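Local coordinates for prolyl 4-hydroxylase (Phytophthora capsici LT1534, PDB 6IUQ), which probably hydroxylates proline residues at the 4-position, as an iron(II)- and 2-oxoglutarate-dependent dioxygenase with a double-stranded beta-helix core, at residues K179-F191 and M213-Y225. Numbering follows the deposited sequence.
Sequences KEGDGGEVQLFPF and MLHRVLPSHAERY. With FE2 (Fe (II) ion), chain C.
Arg216 meets Gln187 side by side: NE and NH2 both donate to the single oxygen OE1, the NH2-OE1 bond being 2.7 Å, with amide and guanidinium planes only 29° apart. Gln187 reaches there on an extended chain, CG anti to the backbone N (chi1 -173°). Their backbones form a hydrogen-bonded pair, Gln187 N to Arg216 O at 2.8 Å and Arg216 N to Gln187 O at 3.0 Å. Further backbone bonds run from Leu218 N to Glu185 O and from Phe189 N to Leu214 O. Beyond the strands, His221 ND1 donates to Gly181 O (2.8 Å) almost straight and in the ring plane, and His221 N binds Asp182 O. The glycine pair Gly183-Gly184 passes close to Pro219 and Ser220; Gly184 N donates to Pro219 O at 3.1 Å, from above the carbonyl plane. Gly184 O also receives two bent, weak bonds from Arg224 NE and NH2.

On the face shared with Val186, Leu188 and Val217, His215 binds the iron(II) ion through NE2 at 2.3 Å, while its ND1 donates to Met213 O at 3.1 Å, which helps fix the ring's rotation. Leu188 CD2 packs on His215 CB. On the other face, Phe189 brings CZ over one face of the Arg216 guanidinium, the planes 71° apart, and its CD2 touches Leu214 CD2. Selenomethionine Met213 curls back so that SE rests against Pro190 N at 3.7 Å.

His156 and Asp158 complete the metal site of the double-stranded beta-helix. Strand 186-189 lies between 214-217 and 196-198 in the minor sheet. Helix 276-287 packs against Phe189, Leu214 and Arg216, with Ser282 bonded to Arg216 NH1, while Arg224 begins strand 224-232, beside strand 139-146 of the major sheet.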
ATOM      1  N   LYS A 179     -19.800   4.970   2.722  1.00 31.91           N
ATOM      2  CA  LYS A 179     -20.762   5.076   1.629  1.00 38.46           C
ATOM      3  C   LYS A 179     -20.105   5.777   0.454  1.00 38.90           C
ATOM      4  O   LYS A 179     -19.146   6.537   0.635  1.00 34.88           O
ATOM      5  CB  LYS A 179     -22.019   5.850   2.064  1.00 45.67           C
ATOM      6  CG  LYS A 179     -21.728   7.305   2.436  1.00 51.60           C
ATOM      7  CD  LYS A 179     -22.936   8.051   3.009  1.00 56.10           C
ATOM      8  CE  LYS A 179     -22.556   9.498   3.335  1.00 62.57           C
ATOM      9  NZ  LYS A 179     -22.221  10.255   2.078  1.00 53.84           N
ATOM     10  N   GLU A 180     -20.619   5.515  -0.746  1.00 40.59           N
ATOM     11  CA  GLU A 180     -20.177   6.225  -1.941  1.00 44.48           C
ATOM     12  C   GLU A 180     -20.217   7.728  -1.689  1.00 43.45           C
ATOM     13  O   GLU A 180     -21.201   8.245  -1.164  1.00 44.65           O
ATOM     14  CB  GLU A 180     -21.050   5.859  -3.133  1.00 44.78           C
ATOM     15  CG  GLU A 180     -20.271   5.635  -4.421  1.00 59.99           C
ATOM     16  CD  GLU A 180     -21.177   5.616  -5.645  1.00 75.06           C
ATOM     17  OE1 GLU A 180     -21.232   6.639  -6.365  1.00 76.77           O
ATOM     18  OE2 GLU A 180     -21.848   4.583  -5.878  1.00 78.59           O
ATOM     19  N   GLY A 181     -19.125   8.415  -2.011  1.00 41.93           N
ATOM     20  CA  GLY A 181     -19.024   9.836  -1.737  1.00 35.11           C
ATOM     21  C   GLY A 181     -18.207  10.149  -0.498  1.00 38.10           C
ATOM     22  O   GLY A 181     -17.689  11.263  -0.369  1.00 38.91           O
ATOM     23  N   ASP A 182     -18.082   9.187   0.419  1.00 36.94           N
ATOM     24  CA  ASP A 182     -17.211   9.380   1.584  1.00 32.29           C
ATOM     25  C   ASP A 182     -15.768   9.552   1.137  1.00 33.28           C
ATOM     26  O   ASP A 182     -14.969  10.163   1.840  1.00 35.90           O
ATOM     27  CB  ASP A 182     -17.293   8.210   2.569  1.00 32.53           C
ATOM     28  CG  ASP A 182     -18.603   8.169   3.341  1.00 45.63           C
ATOM     29  OD1 ASP A 182     -19.294   9.214   3.425  1.00 49.04           O
ATOM     30  OD2 ASP A 182     -18.928   7.086   3.880  1.00 45.49           O
ATOM     31  N   GLY A 183     -15.440   9.009  -0.034  1.00 32.84           N
ATOM     32  CA  GLY A 183     -14.090   9.106  -0.564  1.00 30.12           C
ATOM     33  C   GLY A 183     -13.122   8.284   0.264  1.00 31.42           C
ATOM     34  O   GLY A 183     -13.530   7.354   0.973  1.00 27.91           O
ATOM     35  N   GLY A 184     -11.844   8.638   0.192  1.00 32.63           N
ATOM     36  CA  GLY A 184     -10.812   7.914   0.908  1.00 29.93           C
ATOM     37  C   GLY A 184     -10.406   6.559   0.337  1.00 26.92           C
ATOM     38  O   GLY A 184      -9.671   5.815   0.998  1.00 22.76           O
ATOM     39  N   GLU A 185     -10.867   6.234  -0.872  1.00 22.70           N
ATOM     40  CA  GLU A 185     -10.462   4.989  -1.516  1.00 24.83           C
ATOM     41  C   GLU A 185      -8.974   4.998  -1.842  1.00 25.21           C
ATOM     42  O   GLU A 185      -8.358   6.062  -2.033  1.00 22.76           O
ATOM     43  CB  GLU A 185     -11.239   4.733  -2.812  1.00 22.40           C
ATOM     44  CG  GLU A 185     -12.756   4.716  -2.698  1.00 26.17           C
ATOM     45  CD  GLU A 185     -13.389   6.052  -3.061  1.00 32.54           C
ATOM     46  OE1 GLU A 185     -12.740   7.102  -2.846  1.00 31.18           O
ATOM     47  OE2 GLU A 185     -14.538   6.049  -3.562  1.00 36.25           O
ATOM     48  N   VAL A 186      -8.402   3.802  -1.903  1.00 19.94           N
ATOM     49  CA  VAL A 186      -7.065   3.653  -2.430  1.00 21.59           C
ATOM     50  C   VAL A 186      -7.241   3.245  -3.881  1.00 19.18           C
ATOM     51  O   VAL A 186      -8.040   2.358  -4.188  1.00 17.90           O
ATOM     52  CB  VAL A 186      -6.216   2.633  -1.635  1.00 21.73           C
ATOM     53  CG1 VAL A 186      -6.869   1.267  -1.613  1.00 22.13           C
ATOM     54  CG2 VAL A 186      -4.782   2.547  -2.202  1.00 19.08           C
ATOM     55  N   GLN A 187      -6.562   3.962  -4.775  1.00 18.25           N
ATOM     56  CA  GLN A 187      -6.587   3.643  -6.194  1.00 15.57           C
ATOM     57  C   GLN A 187      -5.265   2.992  -6.554  1.00 17.00           C
ATOM     58  O   GLN A 187      -4.195   3.581  -6.359  1.00 18.41           O
ATOM     59  CB  GLN A 187      -6.835   4.895  -7.050  1.00 16.45           C
ATOM     60  CG  GLN A 187      -7.037   4.613  -8.542  1.00 21.98           C
ATOM     61  CD  GLN A 187      -7.576   5.826  -9.316  1.00 24.96           C
ATOM     62  OE1 GLN A 187      -7.051   6.929  -9.220  1.00 24.29           O
ATOM     63  NE2 GLN A 187      -8.643   5.617 -10.061  1.00 27.40           N
ATOM     64  N   LEU A 188      -5.351   1.761  -7.053  1.00 17.11           N
ATOM     65  CA  LEU A 188      -4.195   0.979  -7.446  1.00 20.77           C
ATOM     66  C   LEU A 188      -4.008   1.087  -8.941  1.00 20.11           C
ATOM     67  O   LEU A 188      -4.990   1.161  -9.682  1.00 18.33           O
ATOM     68  CB  LEU A 188      -4.363  -0.497  -7.054  1.00 21.94           C
ATOM     69  CG  LEU A 188      -4.807  -0.798  -5.618  1.00 24.04           C
ATOM     70  CD1 LEU A 188      -5.160  -2.282  -5.471  1.00 25.42           C
ATOM     71  CD2 LEU A 188      -3.744  -0.399  -4.614  1.00 18.37           C
ATOM     72  N   PHE A 189      -2.750   1.086  -9.382  1.00 15.07           N
ATOM     73  CA  PHE A 189      -2.443   1.100 -10.810  1.00 20.15           C
ATOM     74  C   PHE A 189      -1.553  -0.075 -11.191  1.00 17.26           C
ATOM     75  O   PHE A 189      -0.353   0.106 -11.396  1.00 19.46           O
ATOM     76  CB  PHE A 189      -1.739   2.405 -11.218  1.00 18.62           C
ATOM     77  CG  PHE A 189      -2.561   3.640 -11.009  1.00 17.24           C
ATOM     78  CD1 PHE A 189      -3.536   4.008 -11.925  1.00 22.46           C
ATOM     79  CD2 PHE A 189      -2.345   4.455  -9.901  1.00 19.09           C
ATOM     80  CE1 PHE A 189      -4.303   5.178 -11.745  1.00 21.40           C
ATOM     81  CE2 PHE A 189      -3.104   5.627  -9.710  1.00 25.30           C
ATOM     82  CZ  PHE A 189      -4.091   5.980 -10.636  1.00 24.17           C
ATOM     83  N   PRO A 190      -2.124  -1.284 -11.263  1.00 21.55           N
ATOM     84  CA  PRO A 190      -1.330  -2.404 -11.793  1.00 23.01           C
ATOM     85  C   PRO A 190      -0.781  -1.975 -13.157  1.00 22.14           C
ATOM     86  O   PRO A 190      -1.568  -1.516 -13.992  1.00 20.66           O
ATOM     87  CB  PRO A 190      -2.346  -3.556 -11.913  1.00 16.47           C
ATOM     88  CG  PRO A 190      -3.507  -3.140 -11.075  1.00 21.36           C
ATOM     89  CD  PRO A 190      -3.532  -1.645 -11.022  1.00 18.45           C
ATOM     90  N   PHE A 191       0.532  -2.080 -13.358  1.00 16.57           N
ATOM     91  CA  PHE A 191       1.210  -1.296 -14.390  1.00 20.09           C
ATOM     92  C   PHE A 191       0.643  -1.597 -15.783  1.00 23.39           C
ATOM     93  O   PHE A 191       0.625  -2.752 -16.224  1.00 22.14           O
ATOM     94  CB  PHE A 191       2.731  -1.558 -14.339  1.00 22.41           C
ATOM     95  CG  PHE A 191       3.585  -0.440 -14.927  1.00 16.30           C
ATOM     96  CD1 PHE A 191       3.610   0.815 -14.345  1.00 21.14           C
ATOM     97  CD2 PHE A 191       4.376  -0.663 -16.035  1.00 18.61           C
ATOM     98  CE1 PHE A 191       4.397   1.826 -14.864  1.00 21.65           C
ATOM     99  CE2 PHE A 191       5.169   0.358 -16.570  1.00 16.52           C
ATOM    100  CZ  PHE A 191       5.176   1.595 -15.982  1.00 18.89           C
HETATM  101  N   MSE A 213       3.804  -1.851  -6.872  1.00 15.21           N
HETATM  102  CA  MSE A 213       2.413  -1.449  -7.032  1.00 14.97           C
HETATM  103  C   MSE A 213       2.216   0.061  -6.872  1.00 13.72           C
HETATM  104  O   MSE A 213       2.211   0.592  -5.759  1.00 16.36           O
HETATM  105  CB  MSE A 213       1.520  -2.198  -6.039  1.00 13.44           C
HETATM  106  CG  MSE A 213       0.067  -1.824  -6.129  1.00 13.70           C
HETATM  107 SE   MSE A 213      -0.689  -2.101  -7.934  1.00 48.83          SE
HETATM  108  CE  MSE A 213      -0.269  -3.988  -8.182  1.00 21.55           C
ATOM    109  N   LEU A 214       2.030   0.745  -7.992  1.00 15.14           N
ATOM    110  CA  LEU A 214       1.770   2.184  -7.981  1.00 18.30           C
ATOM    111  C   LEU A 214       0.387   2.434  -7.386  1.00 15.72           C
ATOM    112  O   LEU A 214      -0.561   1.685  -7.664  1.00 18.35           O
ATOM    113  CB  LEU A 214       1.877   2.774  -9.405  1.00 17.55           C
ATOM    114  CG  LEU A 214       1.650   4.288  -9.528  1.00 17.04           C
ATOM    115  CD1 LEU A 214       2.802   5.069  -8.911  1.00 13.63           C
ATOM    116  CD2 LEU A 214       1.413   4.720 -10.972  1.00 12.50           C
ATOM    117  N   HIS A 215       0.258   3.456  -6.543  1.00 13.91           N
ATOM    118  CA  HIS A 215      -1.055   3.762  -5.954  1.00 15.46           C
ATOM    119  C   HIS A 215      -1.124   5.194  -5.468  1.00 14.40           C
ATOM    120  O   HIS A 215      -0.127   5.903  -5.441  1.00 15.07           O
ATOM    121  CB  HIS A 215      -1.387   2.816  -4.790  1.00 10.01           C
ATOM    122  CG  HIS A 215      -0.428   2.905  -3.642  1.00 15.02           C
ATOM    123  ND1 HIS A 215       0.830   2.347  -3.680  1.00 12.92           N
ATOM    124  CD2 HIS A 215      -0.541   3.500  -2.431  1.00 10.21           C
ATOM    125  CE1 HIS A 215       1.445   2.575  -2.533  1.00 11.85           C
ATOM    126  NE2 HIS A 215       0.641   3.289  -1.759  1.00 18.43           N
ATOM    127  N   ARG A 216      -2.331   5.613  -5.120  1.00 17.24           N
ATOM    128  CA  ARG A 216      -2.559   6.875  -4.445  1.00 16.28           C
ATOM    129  C   ARG A 216      -3.820   6.714  -3.629  1.00 21.82           C
ATOM    130  O   ARG A 216      -4.623   5.789  -3.851  1.00 19.66           O
ATOM    131  CB  ARG A 216      -2.703   8.040  -5.441  1.00 21.55           C
ATOM    132  CG  ARG A 216      -3.986   7.977  -6.296  1.00 19.18           C
ATOM    133  CD  ARG A 216      -4.058   9.111  -7.315  1.00 24.46           C
ATOM    134  NE  ARG A 216      -5.115   8.889  -8.323  1.00 31.60           N
ATOM    135  CZ  ARG A 216      -5.263   9.604  -9.442  1.00 29.34           C
ATOM    136  NH1 ARG A 216      -4.427  10.610  -9.732  1.00 26.63           N
ATOM    137  NH2 ARG A 216      -6.247   9.316 -10.277  1.00 26.35           N
ATOM    138  N   VAL A 217      -4.003   7.630  -2.688  1.00 27.99           N
ATOM    139  CA  VAL A 217      -5.218   7.695  -1.904  1.00 19.04           C
ATOM    140  C   VAL A 217      -6.085   8.841  -2.436  1.00 26.02           C
ATOM    141  O   VAL A 217      -5.588   9.935  -2.676  1.00 26.29           O
ATOM    142  CB  VAL A 217      -4.876   7.877  -0.409  1.00 26.97           C
ATOM    143  CG1 VAL A 217      -6.114   8.103   0.409  1.00 28.91           C
ATOM    144  CG2 VAL A 217      -4.102   6.648   0.123  1.00 16.04           C
ATOM    145  N   LEU A 218      -7.376   8.586  -2.648  1.00 26.80           N
ATOM    146  CA  LEU A 218      -8.295   9.636  -3.105  1.00 30.03           C
ATOM    147  C   LEU A 218      -8.747  10.484  -1.914  1.00 30.20           C
ATOM    148  O   LEU A 218      -8.682  10.031  -0.767  1.00 28.11           O
ATOM    149  CB  LEU A 218      -9.500   9.031  -3.842  1.00 22.23           C
ATOM    150  CG  LEU A 218      -9.081   8.155  -5.030  1.00 24.94           C
ATOM    151  CD1 LEU A 218     -10.264   7.692  -5.836  1.00 19.55           C
ATOM    152  CD2 LEU A 218      -8.109   8.919  -5.924  1.00 24.82           C
ATOM    153  N   PRO A 219      -9.158  11.739  -2.179  1.00 36.19           N
ATOM    154  CA  PRO A 219      -9.594  12.645  -1.108  1.00 29.25           C
ATOM    155  C   PRO A 219     -10.754  12.077  -0.323  1.00 32.88           C
ATOM    156  O   PRO A 219     -11.668  11.483  -0.895  1.00 32.30           O
ATOM    157  CB  PRO A 219     -10.033  13.909  -1.856  1.00 32.13           C
ATOM    158  CG  PRO A 219      -9.278  13.871  -3.159  1.00 38.80           C
ATOM    159  CD  PRO A 219      -9.152  12.402  -3.499  1.00 35.57           C
ATOM    160  N   SER A 220     -10.707  12.279   0.985  1.00 35.13           N
ATOM    161  CA  SER A 220     -11.757  11.853   1.875  1.00 40.05           C
ATOM    162  C   SER A 220     -12.603  13.053   2.292  1.00 43.31           C
ATOM    163  O   SER A 220     -12.076  14.136   2.548  1.00 45.08           O
ATOM    164  CB  SER A 220     -11.157  11.161   3.104  1.00 41.04           C
ATOM    165  OG  SER A 220     -12.137  10.387   3.794  1.00 44.97           O
ATOM    166  N   HIS A 221     -13.914  12.849   2.364  1.00 42.66           N
ATOM    167  CA  HIS A 221     -14.832  13.888   2.804  1.00 46.53           C
ATOM    168  C   HIS A 221     -15.386  13.556   4.178  1.00 48.46           C
ATOM    169  O   HIS A 221     -16.290  14.225   4.671  1.00 62.18           O
ATOM    170  CB  HIS A 221     -15.955  14.050   1.790  1.00 45.93           C
ATOM    171  CG  HIS A 221     -15.461  14.225   0.391  1.00 53.98           C
ATOM    172  ND1 HIS A 221     -15.840  13.396  -0.644  1.00 52.81           N
ATOM    173  CD2 HIS A 221     -14.586  15.114  -0.138  1.00 54.84           C
ATOM    174  CE1 HIS A 221     -15.230  13.779  -1.754  1.00 56.76           C
ATOM    175  NE2 HIS A 221     -14.463  14.818  -1.472  1.00 55.53           N
ATOM    176  N   ALA A 222     -14.827  12.517   4.788  1.00 46.00           N
ATOM    177  CA  ALA A 222     -15.222  12.073   6.119  1.00 47.12           C
ATOM    178  C   ALA A 222     -13.982  11.628   6.880  1.00 47.10           C
ATOM    179  O   ALA A 222     -12.927  11.427   6.274  1.00 46.45           O
ATOM    180  CB  ALA A 222     -16.236  10.935   6.031  1.00 42.73           C
ATOM    181  N   GLU A 223     -14.103  11.498   8.201  1.00 48.61           N
ATOM    182  CA  GLU A 223     -13.022  10.966   9.029  1.00 46.33           C
ATOM    183  C   GLU A 223     -12.675   9.552   8.551  1.00 43.13           C
ATOM    184  O   GLU A 223     -13.567   8.753   8.265  1.00 38.58           O
ATOM    185  CB  GLU A 223     -13.417  10.959  10.509  1.00 38.11           C
ATOM    186  CG  GLU A 223     -12.255  10.678  11.459  1.00 50.90           C
ATOM    187  CD  GLU A 223     -12.689  10.568  12.919  1.00 53.60           C
ATOM    188  OE1 GLU A 223     -13.635   9.798  13.207  1.00 49.57           O
ATOM    189  OE2 GLU A 223     -12.073  11.244  13.777  1.00 51.84           O
ATOM    190  N   ARG A 224     -11.380   9.266   8.450  1.00 35.70           N
ATOM    191  CA  ARG A 224     -10.887   8.013   7.879  1.00 37.44           C
ATOM    192  C   ARG A 224      -9.745   7.481   8.734  1.00 34.46           C
ATOM    193  O   ARG A 224      -8.722   8.149   8.907  1.00 31.78           O
ATOM    194  CB  ARG A 224     -10.421   8.224   6.423  1.00 34.57           C
ATOM    195  CG  ARG A 224      -9.912   6.980   5.647  1.00 32.35           C
ATOM    196  CD  ARG A 224      -9.103   7.452   4.420  1.00 33.29           C
ATOM    197  NE  ARG A 224      -8.817   6.459   3.380  1.00 26.50           N
ATOM    198  CZ  ARG A 224      -7.598   5.978   3.131  1.00 34.68           C
ATOM    199  NH1 ARG A 224      -6.565   6.385   3.865  1.00 26.05           N
ATOM    200  NH2 ARG A 224      -7.401   5.090   2.153  1.00 29.92           N
ATOM    201  N   TYR A 225      -9.935   6.286   9.283  1.00 33.90           N
ATOM    202  CA  TYR A 225      -8.879   5.592  10.012  1.00 29.19           C
ATOM    203  C   TYR A 225      -8.347   4.441   9.180  1.00 30.56           C
ATOM    204  O   TYR A 225      -9.115   3.739   8.508  1.00 28.67           O
ATOM    205  CB  TYR A 225      -9.384   5.049  11.340  1.00 30.36           C
ATOM    206  CG  TYR A 225      -9.459   6.037  12.478  1.00 38.10           C
ATOM    207  CD1 TYR A 225      -8.346   6.295  13.275  1.00 34.47           C
ATOM    208  CD2 TYR A 225     -10.648   6.682  12.788  1.00 32.69           C
ATOM    209  CE1 TYR A 225      -8.414   7.180  14.328  1.00 35.08           C
ATOM    210  CE2 TYR A 225     -10.727   7.570  13.845  1.00 33.05           C
ATOM    211  CZ  TYR A 225      -9.609   7.813  14.613  1.00 41.72           C
ATOM    212  OH  TYR A 225      -9.676   8.694  15.675  1.00 45.45           O
TER
HETATM  213 FE   FE2 C 401       1.216   4.375   0.213  1.00 20.00          FE
HETATM  214  O   HOH W   1       2.004  -0.498 -10.316  1.00 14.61           O